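Local coordinates for Mll7089 protein (Mesorhizobium loti, PDB 2OZ8) that is of unknown function but belongs to the mandelate racemase/muconate lactonizing enzyme family and may be a magnesium-dependent hydro-lyase, at residues D29-A34 against Q321-L326; S151-A156 against E181-C186; P197-T202 against G250-L255; G356-P361 against A371-P376. All coordinates share one frame; numbering follows the deposited sequence.

Interaction 1: D29-A34 against Q321-L326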
loop_
_atom_site.group_PDB
_atom_site.type_symbol
_atom_site.label_atom_id
_atom_site.label_comp_id
_atom_site.label_asym_id
_atom_site.label_seq_id
_atom_site.Cartn_x
_atom_site.Cartn_y
_atom_site.Cartn_z
ATOM N N ASP A 29 -34.707 -29.762 -9.697
ATOM C CA ASP A 29 -35.193 -31.141 -9.571
ATOM C C ASP A 29 -34.897 -32.063 -10.786
ATOM O O ASP A 29 -35.397 -33.198 -10.861
ATOM C CB ASP A 29 -36.667 -31.132 -9.228
ATOM C CG ASP A 29 -37.498 -30.421 -10.249
ATOM O OD1 ASP A 29 -36.994 -30.039 -11.313
ATOM O OD2 ASP A 29 -38.690 -30.219 -9.983
ATOM N N ASP A 30 -34.070 -31.586 -11.722
ATOM C CA ASP A 30 -33.664 -32.386 -12.894
ATOM C C ASP A 30 -32.151 -32.286 -13.096
ATOM O O ASP A 30 -31.490 -31.519 -12.446
ATOM C CB ASP A 30 -34.390 -31.917 -14.161
ATOM C CG ASP A 30 -34.118 -30.434 -14.481
ATOM O OD1 ASP A 30 -33.228 -29.835 -13.840
ATOM O OD2 ASP A 30 -34.797 -29.843 -15.343
ATOM N N VAL A 31 -31.629 -33.100 -13.999
ATOM C CA VAL A 31 -30.225 -33.177 -14.302
ATOM C C VAL A 31 -30.107 -33.072 -15.810
ATOM O O VAL A 31 -30.815 -33.757 -16.537
ATOM C CB VAL A 31 -29.677 -34.500 -13.889
ATOM C CG1 VAL A 31 -28.183 -34.553 -14.152
ATOM C CG2 VAL A 31 -29.993 -34.766 -12.425
ATOM N N ASN A 32 -29.211 -32.221 -16.273
ATOM C CA ASN A 32 -28.961 -32.046 -17.689
ATOM C C ASN A 32 -27.492 -32.283 -17.956
ATOM O O ASN A 32 -26.673 -31.524 -17.475
ATOM C CB ASN A 32 -29.367 -30.648 -18.082
ATOM C CG ASN A 32 -30.848 -30.559 -18.427
ATOM O OD1 ASN A 32 -31.243 -30.847 -19.551
ATOM N ND2 ASN A 32 -31.657 -30.137 -17.481
ATOM N N VAL A 33 -27.148 -33.373 -18.654
ATOM C CA VAL A 33 -25.755 -33.821 -18.746
ATOM C C VAL A 33 -25.532 -34.651 -20.007
ATOM O O VAL A 33 -26.400 -35.436 -20.408
ATOM C CB VAL A 33 -25.289 -34.576 -17.455
ATOM C CG1 VAL A 33 -26.024 -35.914 -17.248
ATOM C CG2 VAL A 33 -23.820 -34.796 -17.435
ATOM N N ALA A 34 -24.383 -34.430 -20.659
ATOM C CA ALA A 34 -23.992 -35.200 -21.811
ATOM C C ALA A 34 -22.585 -35.792 -21.618
ATOM O O ALA A 34 -21.664 -35.113 -21.129
ATOM C CB ALA A 34 -24.064 -34.358 -23.074
ATOM N N GLN A 321 -26.056 -37.639 -5.206
ATOM C CA GLN A 321 -26.887 -37.470 -6.422
ATOM C C GLN A 321 -27.224 -38.834 -7.135
ATOM O O GLN A 321 -26.487 -39.823 -6.987
ATOM C CB GLN A 321 -26.246 -36.446 -7.351
ATOM C CG GLN A 321 -26.298 -35.021 -6.780
ATOM C CD GLN A 321 -25.366 -34.068 -7.478
ATOM O OE1 GLN A 321 -25.809 -33.056 -8.025
ATOM N NE2 GLN A 321 -24.052 -34.381 -7.464
ATOM N N ASN A 322 -28.363 -38.911 -7.826
ATOM C CA ASN A 322 -28.755 -40.173 -8.485
ATOM C C ASN A 322 -28.094 -40.243 -9.856
ATOM O O ASN A 322 -28.749 -40.014 -10.859
ATOM C CB ASN A 322 -30.269 -40.330 -8.609
ATOM C CG ASN A 322 -30.906 -39.250 -9.490
ATOM O OD1 ASN A 322 -30.422 -38.112 -9.522
ATOM N ND2 ASN A 322 -32.003 -39.596 -10.207
ATOM N N PHE A 323 -26.805 -40.582 -9.875
ATOM C CA PHE A 323 -25.949 -40.533 -11.084
ATOM C C PHE A 323 -25.329 -41.894 -11.414
ATOM O O PHE A 323 -24.851 -42.094 -12.491
ATOM C CB PHE A 323 -24.773 -39.521 -10.903
ATOM C CG PHE A 323 -25.179 -38.059 -10.874
ATOM C CD1 PHE A 323 -26.466 -37.652 -11.195
ATOM C CD2 PHE A 323 -24.245 -37.081 -10.547
ATOM C CE1 PHE A 323 -26.833 -36.259 -11.169
ATOM C CE2 PHE A 323 -24.582 -35.726 -10.523
ATOM C CZ PHE A 323 -25.879 -35.310 -10.854
ATOM N N ASP A 324 -25.314 -42.821 -10.481
ATOM C CA ASP A 324 -24.460 -43.991 -10.605
ATOM C C ASP A 324 -24.863 -44.906 -11.769
ATOM O O ASP A 324 -24.023 -45.618 -12.336
ATOM C CB ASP A 324 -24.445 -44.777 -9.279
ATOM C CG ASP A 324 -23.702 -44.048 -8.147
ATOM O OD1 ASP A 324 -23.337 -42.837 -8.258
ATOM O OD2 ASP A 324 -23.467 -44.703 -7.121
ATOM N N HIS A 325 -26.146 -44.898 -12.118
ATOM C CA HIS A 325 -26.654 -45.755 -13.156
ATOM C C HIS A 325 -25.986 -45.480 -14.524
ATOM O O HIS A 325 -26.027 -46.333 -15.458
ATOM C CB HIS A 325 -28.171 -45.609 -13.253
ATOM C CG HIS A 325 -28.605 -44.256 -13.691
ATOM N ND1 HIS A 325 -28.516 -43.143 -12.878
ATOM C CD2 HIS A 325 -29.124 -43.827 -14.870
ATOM C CE1 HIS A 325 -28.961 -42.091 -13.535
ATOM N NE2 HIS A 325 -29.336 -42.478 -14.746
ATOM N N LEU A 326 -25.356 -44.319 -14.644
ATOM C CA LEU A 326 -24.770 -43.949 -15.894
ATOM C C LEU A 326 -23.435 -44.644 -16.166
ATOM O O LEU A 326 -22.994 -44.666 -17.317
ATOM C CB LEU A 326 -24.625 -42.439 -16.009
ATOM C CG LEU A 326 -25.816 -41.482 -16.019
ATOM C CD1 LEU A 326 -25.318 -40.051 -15.809
ATOM C CD2 LEU A 326 -26.685 -41.554 -17.266
#

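Interaction 2: S151-A156 against E181-C186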
loop_
_atom_site.group_PDB
_atom_site.type_symbol
_atom_site.label_atom_id
_atom_site.label_comp_id
_atom_site.label_asym_id
_atom_site.label_seq_id
_atom_site.Cartn_x
_atom_site.Cartn_y
_atom_site.Cartn_z
ATOM N N SER A 151 -33.391 -37.407 7.290
ATOM C CA SER A 151 -33.339 -38.670 6.629
ATOM C C SER A 151 -32.016 -38.836 5.844
ATOM O O SER A 151 -31.325 -39.854 5.976
ATOM C CB SER A 151 -34.581 -38.824 5.768
ATOM O OG SER A 151 -34.354 -39.907 4.921
ATOM N N LEU A 152 -31.635 -37.817 5.064
ATOM C CA LEU A 152 -30.353 -37.835 4.339
ATOM C C LEU A 152 -29.155 -37.838 5.316
ATOM O O LEU A 152 -28.235 -38.680 5.182
ATOM C CB LEU A 152 -30.294 -36.628 3.395
ATOM C CG LEU A 152 -29.117 -36.518 2.418
ATOM C CD1 LEU A 152 -29.498 -35.541 1.296
ATOM C CD2 LEU A 152 -27.783 -36.095 3.110
ATOM N N PHE A 153 -29.171 -36.926 6.308
ATOM C CA PHE A 153 -28.008 -36.802 7.185
ATOM C C PHE A 153 -27.860 -37.954 8.158
ATOM O O PHE A 153 -26.751 -38.372 8.422
ATOM C CB PHE A 153 -27.853 -35.415 7.839
ATOM C CG PHE A 153 -27.379 -34.351 6.872
ATOM C CD1 PHE A 153 -26.083 -34.344 6.400
ATOM C CD2 PHE A 153 -28.227 -33.373 6.433
ATOM C CE1 PHE A 153 -25.646 -33.381 5.506
ATOM C CE2 PHE A 153 -27.810 -32.416 5.507
ATOM C CZ PHE A 153 -26.529 -32.423 5.051
ATOM N N SER A 154 -28.959 -38.528 8.646
ATOM C CA SER A 154 -28.806 -39.754 9.425
ATOM C C SER A 154 -28.451 -40.996 8.545
ATOM O O SER A 154 -27.682 -41.868 8.973
ATOM C CB SER A 154 -29.998 -39.983 10.346
ATOM O OG SER A 154 -31.133 -40.187 9.561
ATOM N N HIS A 155 -28.938 -41.071 7.315
ATOM C CA HIS A 155 -28.310 -42.035 6.413
ATOM C C HIS A 155 -26.783 -41.814 6.264
ATOM O O HIS A 155 -26.010 -42.765 6.434
ATOM C CB HIS A 155 -28.955 -42.083 5.036
ATOM C CG HIS A 155 -28.418 -43.194 4.180
ATOM N ND1 HIS A 155 -27.665 -42.974 3.043
ATOM C CD2 HIS A 155 -28.501 -44.541 4.324
ATOM C CE1 HIS A 155 -27.328 -44.137 2.517
ATOM N NE2 HIS A 155 -27.824 -45.104 3.274
ATOM N N ALA A 156 -26.320 -40.591 5.983
ATOM C CA ALA A 156 -24.862 -40.409 5.884
ATOM C C ALA A 156 -24.089 -40.899 7.139
ATOM O O ALA A 156 -23.046 -41.575 7.021
ATOM C CB ALA A 156 -24.488 -38.982 5.532
ATOM N N GLU A 181 -29.407 -27.017 14.540
ATOM C CA GLU A 181 -29.994 -27.824 15.628
ATOM C C GLU A 181 -30.523 -29.194 15.118
ATOM O O GLU A 181 -30.260 -30.200 15.738
ATOM C CB GLU A 181 -31.132 -27.060 16.348
ATOM C CG GLU A 181 -30.753 -25.971 17.325
ATOM C CD GLU A 181 -31.957 -25.031 17.656
ATOM O OE1 GLU A 181 -33.151 -25.466 17.541
ATOM O OE2 GLU A 181 -31.716 -23.840 18.033
ATOM N N LEU A 182 -31.293 -29.220 14.018
ATOM C CA LEU A 182 -31.752 -30.491 13.420
ATOM C C LEU A 182 -30.579 -31.400 13.092
ATOM O O LEU A 182 -30.610 -32.615 13.379
ATOM C CB LEU A 182 -32.538 -30.262 12.133
ATOM C CG LEU A 182 -34.052 -30.112 12.048
ATOM C CD1 LEU A 182 -34.529 -30.476 10.618
ATOM C CD2 LEU A 182 -34.757 -31.008 13.111
ATOM N N LEU A 183 -29.543 -30.824 12.481
ATOM C CA LEU A 183 -28.368 -31.611 12.147
ATOM C C LEU A 183 -27.729 -32.269 13.390
ATOM O O LEU A 183 -27.342 -33.439 13.331
ATOM C CB LEU A 183 -27.363 -30.781 11.347
ATOM C CG LEU A 183 -26.092 -31.486 10.913
ATOM C CD1 LEU A 183 -26.274 -32.561 9.825
ATOM C CD2 LEU A 183 -25.017 -30.469 10.509
ATOM N N LYS A 184 -27.650 -31.535 14.508
ATOM C CA LYS A 184 -27.049 -32.052 15.730
ATOM C C LYS A 184 -27.838 -33.268 16.303
ATOM O O LYS A 184 -27.246 -34.208 16.843
ATOM C CB LYS A 184 -26.806 -30.935 16.751
ATOM C CG LYS A 184 -26.611 -31.405 18.199
ATOM C CD LYS A 184 -25.872 -30.426 19.195
ATOM C CE LYS A 184 -25.456 -31.273 20.460
ATOM N NZ LYS A 184 -24.791 -30.637 21.684
ATOM N N THR A 185 -29.148 -33.274 16.111
ATOM C CA THR A 185 -29.983 -34.399 16.516
ATOM C C THR A 185 -29.821 -35.647 15.646
ATOM O O THR A 185 -30.400 -36.685 15.981
ATOM C CB THR A 185 -31.505 -34.093 16.462
ATOM O OG1 THR A 185 -31.927 -33.975 15.101
ATOM C CG2 THR A 185 -31.888 -32.838 17.241
ATOM N N CYS A 186 -29.082 -35.594 14.535
ATOM C CA CYS A 186 -28.971 -36.827 13.761
ATOM C C CYS A 186 -27.585 -37.338 13.400
ATOM O O CYS A 186 -27.457 -38.325 12.673
ATOM C CB CYS A 186 -29.935 -36.873 12.580
ATOM S SG CYS A 186 -29.975 -35.540 11.393
#

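Interaction 3: P197-T202 against G250-L255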
loop_
_atom_site.group_PDB
_atom_site.type_symbol
_atom_site.label_atom_id
_atom_site.label_comp_id
_atom_site.label_asym_id
_atom_site.label_seq_id
_atom_site.Cartn_x
_atom_site.Cartn_y
_atom_site.Cartn_z
ATOM N N PRO A 197 -23.605 -20.605 2.852
ATOM C CA PRO A 197 -24.611 -19.574 2.566
ATOM C C PRO A 197 -24.740 -19.209 1.084
ATOM O O PRO A 197 -25.674 -18.506 0.711
ATOM C CB PRO A 197 -24.043 -18.331 3.280
ATOM C CG PRO A 197 -22.995 -18.880 4.255
ATOM C CD PRO A 197 -22.411 -20.030 3.508
ATOM N N ASN A 198 -23.782 -19.617 0.255
ATOM C CA ASN A 198 -23.803 -19.290 -1.159
ATOM C C ASN A 198 -24.070 -17.832 -1.463
ATOM O O ASN A 198 -24.963 -17.496 -2.272
ATOM C CB ASN A 198 -24.795 -20.150 -1.885
ATOM C CG ASN A 198 -24.206 -20.748 -3.105
ATOM O OD1 ASN A 198 -24.104 -20.101 -4.158
ATOM N ND2 ASN A 198 -23.735 -22.013 -2.966
ATOM N N GLU A 199 -23.276 -16.980 -0.813
ATOM C CA GLU A 199 -23.225 -15.537 -1.038
ATOM C C GLU A 199 -24.444 -14.787 -0.504
ATOM O O GLU A 199 -24.651 -13.617 -0.826
ATOM C CB GLU A 199 -22.979 -15.172 -2.531
ATOM C CG GLU A 199 -21.785 -15.808 -3.250
ATOM C CD GLU A 199 -21.470 -15.165 -4.679
ATOM O OE1 GLU A 199 -22.312 -15.075 -5.570
ATOM O OE2 GLU A 199 -20.345 -14.748 -4.966
ATOM N N ALA A 200 -25.276 -15.459 0.287
ATOM C CA ALA A 200 -26.469 -14.829 0.834
ATOM C C ALA A 200 -26.155 -13.669 1.758
ATOM O O ALA A 200 -27.003 -12.807 1.990
ATOM C CB ALA A 200 -27.359 -15.868 1.570
ATOM N N TRP A 201 -24.955 -13.627 2.308
ATOM C CA TRP A 201 -24.663 -12.626 3.362
ATOM C C TRP A 201 -23.786 -11.484 2.849
ATOM O O TRP A 201 -23.104 -11.637 1.860
ATOM C CB TRP A 201 -24.035 -13.303 4.561
ATOM C CG TRP A 201 -24.892 -14.355 5.185
ATOM C CD1 TRP A 201 -26.246 -14.437 5.141
ATOM C CD2 TRP A 201 -24.450 -15.433 6.024
ATOM N NE1 TRP A 201 -26.691 -15.511 5.891
ATOM C CE2 TRP A 201 -25.611 -16.154 6.429
ATOM C CE3 TRP A 201 -23.199 -15.849 6.482
ATOM C CZ2 TRP A 201 -25.562 -17.274 7.284
ATOM C CZ3 TRP A 201 -23.144 -16.985 7.343
ATOM C CH2 TRP A 201 -24.333 -17.680 7.734
ATOM N N THR A 202 -23.893 -10.317 3.466
ATOM C CA THR A 202 -22.878 -9.278 3.343
ATOM C C THR A 202 -21.792 -9.486 4.454
ATOM O O THR A 202 -21.994 -10.223 5.455
ATOM C CB THR A 202 -23.557 -7.878 3.468
ATOM O OG1 THR A 202 -24.392 -7.853 4.623
ATOM C CG2 THR A 202 -24.425 -7.533 2.225
ATOM N N GLY A 250 -14.127 -19.459 -3.312
ATOM C CA GLY A 250 -13.700 -19.558 -4.711
ATOM C C GLY A 250 -14.757 -20.033 -5.692
ATOM O O GLY A 250 -14.445 -20.224 -6.876
ATOM N N GLU A 251 -15.987 -20.260 -5.206
ATOM C CA GLU A 251 -17.104 -20.701 -6.070
ATOM C C GLU A 251 -17.360 -19.638 -7.131
ATOM O O GLU A 251 -17.251 -18.437 -6.856
ATOM C CB GLU A 251 -18.406 -20.977 -5.265
ATOM C CG GLU A 251 -19.555 -21.726 -6.013
ATOM C CD GLU A 251 -19.414 -23.278 -6.018
ATOM O OE1 GLU A 251 -18.287 -23.736 -6.272
ATOM O OE2 GLU A 251 -20.415 -24.035 -5.774
ATOM N N TYR A 252 -17.679 -20.095 -8.335
ATOM C CA TYR A 252 -18.111 -19.227 -9.433
ATOM C C TYR A 252 -16.931 -18.505 -10.077
ATOM O O TYR A 252 -17.119 -17.631 -10.932
ATOM C CB TYR A 252 -19.224 -18.243 -8.991
ATOM C CG TYR A 252 -20.383 -18.939 -8.301
ATOM C CD1 TYR A 252 -20.718 -18.653 -6.967
ATOM C CD2 TYR A 252 -21.127 -19.924 -8.981
ATOM C CE1 TYR A 252 -21.778 -19.319 -6.329
ATOM C CE2 TYR A 252 -22.179 -20.584 -8.362
ATOM C CZ TYR A 252 -22.500 -20.287 -7.042
ATOM O OH TYR A 252 -23.541 -20.979 -6.460
ATOM N N LEU A 253 -15.719 -18.877 -9.669
ATOM C CA LEU A 253 -14.527 -18.249 -10.203
ATOM C C LEU A 253 -13.856 -19.211 -11.163
ATOM O O LEU A 253 -13.820 -20.423 -10.911
ATOM C CB LEU A 253 -13.538 -17.894 -9.087
ATOM C CG LEU A 253 -13.770 -16.874 -7.962
ATOM C CD1 LEU A 253 -12.500 -16.774 -7.088
ATOM C CD2 LEU A 253 -14.148 -15.523 -8.509
ATOM N N ASP A 254 -13.300 -18.676 -12.249
ATOM C CA ASP A 254 -12.433 -19.476 -13.099
ATOM C C ASP A 254 -10.968 -19.487 -12.574
ATOM O O ASP A 254 -10.676 -18.960 -11.491
ATOM C CB ASP A 254 -12.541 -19.019 -14.569
ATOM C CG ASP A 254 -12.142 -17.562 -14.780
ATOM O OD1 ASP A 254 -11.572 -16.917 -13.888
ATOM O OD2 ASP A 254 -12.391 -17.048 -15.891
ATOM N N LEU A 255 -10.072 -20.112 -13.331
ATOM C CA LEU A 255 -8.654 -20.237 -12.998
ATOM C C LEU A 255 -8.035 -18.888 -12.720
ATOM O O LEU A 255 -7.306 -18.719 -11.721
ATOM C CB LEU A 255 -7.878 -20.865 -14.141
ATOM C CG LEU A 255 -6.839 -21.929 -13.780
ATOM C CD1 LEU A 255 -5.628 -21.827 -14.704
ATOM C CD2 LEU A 255 -6.415 -21.925 -12.330
#

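Interaction 4: G356-P361 against A371-P376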
loop_
_atom_site.group_PDB
_atom_site.type_symbol
_atom_site.label_atom_id
_atom_site.label_comp_id
_atom_site.label_asym_id
_atom_site.label_seq_id
_atom_site.Cartn_x
_atom_site.Cartn_y
_atom_site.Cartn_z
ATOM N N GLY A 356 -28.524 -46.871 -23.555
ATOM C CA GLY A 356 -29.732 -47.344 -24.261
ATOM C C GLY A 356 -31.049 -46.925 -23.620
ATOM O O GLY A 356 -31.917 -46.369 -24.273
ATOM N N GLU A 357 -31.188 -47.179 -22.323
ATOM C CA GLU A 357 -32.407 -46.816 -21.590
ATOM C C GLU A 357 -32.540 -45.319 -21.425
ATOM O O GLU A 357 -33.639 -44.776 -21.596
ATOM C CB GLU A 357 -32.473 -47.534 -20.223
ATOM C CG GLU A 357 -32.619 -49.081 -20.369
ATOM C CD GLU A 357 -32.464 -49.873 -19.047
ATOM O OE1 GLU A 357 -32.122 -49.255 -17.986
ATOM O OE2 GLU A 357 -32.698 -51.121 -19.089
ATOM N N TRP A 358 -31.425 -44.638 -21.142
ATOM C CA TRP A 358 -31.503 -43.254 -20.650
ATOM C C TRP A 358 -31.134 -42.139 -21.628
ATOM O O TRP A 358 -31.310 -40.940 -21.316
ATOM C CB TRP A 358 -30.776 -43.104 -19.311
ATOM C CG TRP A 358 -31.461 -43.850 -18.179
ATOM C CD1 TRP A 358 -31.054 -45.037 -17.599
ATOM C CD2 TRP A 358 -32.668 -43.464 -17.490
ATOM N NE1 TRP A 358 -31.938 -45.400 -16.599
ATOM C CE2 TRP A 358 -32.930 -44.458 -16.511
ATOM C CE3 TRP A 358 -33.539 -42.360 -17.588
ATOM C CZ2 TRP A 358 -34.012 -44.378 -15.647
ATOM C CZ3 TRP A 358 -34.615 -42.281 -16.745
ATOM C CH2 TRP A 358 -34.856 -43.287 -15.791
ATOM N N SER A 359 -30.645 -42.497 -22.814
ATOM C CA SER A 359 -30.260 -41.460 -23.792
ATOM C C SER A 359 -31.475 -40.595 -24.124
ATOM O O SER A 359 -32.578 -41.129 -24.286
ATOM C CB SER A 359 -29.694 -42.110 -25.048
ATOM O OG SER A 359 -29.398 -41.161 -26.072
ATOM N N ARG A 360 -31.311 -39.275 -24.168
ATOM C CA ARG A 360 -32.426 -38.365 -24.615
ATOM C C ARG A 360 -31.909 -37.300 -25.563
ATOM O O ARG A 360 -31.597 -36.195 -25.134
ATOM C CB ARG A 360 -33.151 -37.610 -23.469
ATOM C CG ARG A 360 -33.672 -38.377 -22.274
ATOM C CD ARG A 360 -34.905 -39.146 -22.595
ATOM N NE ARG A 360 -35.278 -40.028 -21.485
ATOM C CZ ARG A 360 -35.225 -41.363 -21.516
ATOM N NH1 ARG A 360 -34.802 -42.010 -22.597
ATOM N NH2 ARG A 360 -35.589 -42.048 -20.437
ATOM N N PRO A 361 -31.874 -37.606 -26.863
ATOM C CA PRO A 361 -31.251 -36.735 -27.878
ATOM C C PRO A 361 -31.973 -35.404 -28.027
ATOM O O PRO A 361 -31.392 -34.416 -28.500
ATOM C CB PRO A 361 -31.424 -37.553 -29.183
ATOM C CG PRO A 361 -31.692 -38.957 -28.722
ATOM C CD PRO A 361 -32.454 -38.834 -27.463
ATOM N N ALA A 371 -40.175 -40.991 -14.378
ATOM C CA ALA A 371 -39.624 -41.337 -13.070
ATOM C C ALA A 371 -38.115 -41.012 -13.008
ATOM O O ALA A 371 -37.427 -41.107 -14.009
ATOM C CB ALA A 371 -39.870 -42.809 -12.796
ATOM N N ALA A 372 -37.621 -40.636 -11.828
ATOM C CA ALA A 372 -36.176 -40.433 -11.588
ATOM C C ALA A 372 -35.496 -41.762 -11.691
ATOM O O ALA A 372 -36.079 -42.735 -11.301
ATOM C CB ALA A 372 -35.967 -39.882 -10.219
ATOM N N PRO A 373 -34.273 -41.835 -12.259
ATOM C CA PRO A 373 -33.496 -43.069 -11.997
ATOM C C PRO A 373 -33.420 -43.351 -10.502
ATOM O O PRO A 373 -33.340 -42.414 -9.693
ATOM C CB PRO A 373 -32.117 -42.741 -12.533
ATOM C CG PRO A 373 -32.306 -41.642 -13.466
ATOM C CD PRO A 373 -33.569 -40.909 -13.169
ATOM N N GLU A 374 -33.458 -44.621 -10.122
ATOM C CA GLU A 374 -33.419 -44.990 -8.692
ATOM C C GLU A 374 -32.056 -44.581 -8.094
ATOM O O GLU A 374 -31.069 -44.500 -8.810
ATOM C CB GLU A 374 -33.755 -46.494 -8.478
ATOM C CG GLU A 374 -35.278 -46.790 -8.654
ATOM C CD GLU A 374 -35.699 -48.311 -8.615
ATOM O OE1 GLU A 374 -36.909 -48.593 -8.891
ATOM O OE2 GLU A 374 -34.856 -49.199 -8.292
ATOM N N ASN A 375 -32.029 -44.288 -6.800
ATOM C CA ASN A 375 -30.824 -43.827 -6.126
ATOM C C ASN A 375 -30.439 -44.704 -4.937
ATOM O O ASN A 375 -30.817 -44.428 -3.789
ATOM C CB ASN A 375 -30.912 -42.353 -5.706
ATOM C CG ASN A 375 -29.536 -41.787 -5.273
ATOM O OD1 ASN A 375 -28.520 -42.499 -5.294
ATOM N ND2 ASN A 375 -29.509 -40.515 -4.867
ATOM N N PRO A 376 -29.654 -45.746 -5.212
ATOM C CA PRO A 376 -29.192 -46.666 -4.200
ATOM C C PRO A 376 -28.249 -46.041 -3.149
ATOM O O PRO A 376 -27.890 -46.710 -2.170
ATOM C CB PRO A 376 -28.469 -47.764 -5.006
ATOM C CG PRO A 376 -28.196 -47.191 -6.376
ATOM C CD PRO A 376 -29.169 -46.059 -6.574
#

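Interaction 1: D29-A34 against Q321-L326
V31 and V33, on strand 27-40 of the N-terminal antiparallel sheet, pack against F323 and L326, in the loop that leaves barrel strand 313-318. The contact is buried and apolar. V31 carries it. Its CG1 lies anti to the backbone N (chi1 -177°) and its CG2 anti to the carbonyl carbon. Both methyls are thereby brought to one atom of the F323 ring, CE1. CG1 of V31 comes obliquely to within 3.7 Å of CE1 of F323. CG2 of V31 meets the same CE1 at 3.7 Å, but in the plane of the ring, at its edge.

One face of the F323 ring is taken by Q321 of its own loop, whose CB sits 3.5 Å above the ring plane, over the ring centre. F299 also stacks with this ring. The second pair is looser: CG1 of V33 is 4.4 Å from CD1 of L326. V31 and V33 lie on one face of the strand, two residues apart. N32, between them, faces the other way, and its OD1 accepts a bond from the backbone of L57.

Two turns shape the loop. N322 is the centre of an inverse gamma turn, with a weak bond of 3.0 Å from F323 N to Q321 O. A 3-10 segment follows, where L326 N binds F323 O at 3.1 Å. R17 ties the two sides polarly, reaching both D30 O and Q321 OE1. Such a seam between the N-terminal alpha+beta domain and the barrel is typical of the enolase superfamily.

Interaction 2: S151-A156 against E181-C186
F153 and L183 join two neighbouring helices of the beta/alpha barrel, 146-158 and 173-184. Strand 163-167 runs between them in sequence, and the helices lie on the outside of the barrel.

The tight part has two pieces. In the first, CD1 of L183 sits over one face of the F153 ring, 4.0 Å from the ring centroid and 26° off the normal. This is a CH-pi contact. The methyl is displaced toward the CB end, and its closest ring atom is CG of F153 at 3.6 Å. L183 gets there because its CG is anti to the backbone N (chi1 -179°), which carries the branch across to the other helix. The opposite face of the ring is covered by L152 of the same helix, with CD2 4.0 Å above the plane. The ring is thus held between two leucine methyls. F149 meets it edge-to-face, and F164 and I166 of the barrel strand lie against it.

The second piece is S154 against C186. Both are partly exposed, yet they pack closely. Their CA atoms are 5.2 Å apart, and CB of S154 is 3.8 Å from CB of C186. OG of S154 bonds V150 O, in the preceding turn of its own helix. SG of C186 leans inward and reaches CB of F153 at 4.1 Å.

The loose side faces solvent. E181, K184 and T185 are exposed and touch nothing of 151-156. Past L183 the chain turns: C186 N binds L183 O at 3.0 Å, and OG1 of T185 donates to L182 O at 2.6 Å.

Interaction 3: P197-T202 against G250-L255
N198 and Y252 meet at about a right angle, the amide and ring planes 66° apart. Y252 has its CG anti to the carbonyl carbon, which sends the phenol toward N198. The phenol OH donates to OD1 of N198 over 2.5 Å. The bond lies in the carbonyl plane, on a lone pair, with a C=O...donor angle of 128°. OD1 also lies in the plane of the Y252 ring, at its edge. One ring face is covered by E251, whose CG is 3.2 Å above the ring plane, over its centre.

E199 crosses the same ring obliquely, its carboxylate turned 46° from the ring plane. Its OE1 comes no nearer than 4.2 Å to CD1 of Y252. OE2 of E199 forms a salt bridge with R229, which also touches Y252.

Both loops follow barrel strands, 192-196 and 246-249, at the end where the active site lies in enolase-superfamily enzymes. N198 and E199 are the central pair of a type I' turn, and Y252 is third in a type II turn. A leucine in place of N198 would probably leave the Y252 hydroxyl without its acceptor and the ring freer to swing.

The single phenol-to-amide bond probably sets the direction of the tyrosine, while E199 gives its charge to R229 and merely packs near the ring.

Interaction 4: G356-P361 against A371-P376
W358 holds its CG anti to the carbonyl carbon (chi1 -68°), and chi2 of 105° turns the flat of the indole toward P373. The proline ring lies over one face of the six-membered ring. CG of P373 is 3.9 Å from the centroid of that ring and 14° off its normal, a CH-pi contact. CD of P373 follows at 3.8 Å from CH2 of W358. The proline sits toward the rim of the indole system. At the edge, near the ring plane, A371 O comes within 3.8 Å of the same CH2 of W358. The tryptophan thus meets both the proline and the chain just before it.

The chain bearing W358 is held by R360, which folds back. Its NH1 donates to E357 O at 3.2 Å and to S359 O at 2.9 Å. Neither acceptor lies flat in the guanidinium plane, so the grip is bent. It still ties the chain around W358 just past the helix end. With an alanine in place of W358, P373 would probably lose the indole under its ring, H325 its edge-to-face partner, and the 371-376 chain would be freer to shift.

In the fold, W358 follows directly on helix 352-357 and P373 belongs to the C-terminal tail. F13 of strand 5-17 touches W358. R360 pairs through its backbone with R12, so the chain after the helix joins strand 5-17, and P373 of the tail packs against F15 of the same strand.

Interactions 1 and 4 form one patch, with centres 8 Å apart. N322 ND2 lies 3.2 Å from P373 O, a probable hydrogen bond. H325 of 321-326 reaches across to interaction 4: its CD2 is 3.6 Å from CD1 of W358. Together they join the N-terminal sheet, the loop after the last barrel strand and the C-terminal tail. Interaction 2 lies about 24 Å from interaction 1, between centres, on the barrel exterior. Interaction 3 is about 31 Å from interaction 4, centre to centre, across the middle of the chain. It alone joins loops at the barrel end expected to hold the active site. Interactions 2 and 3 are both nested within the chain loop closed by interaction 1.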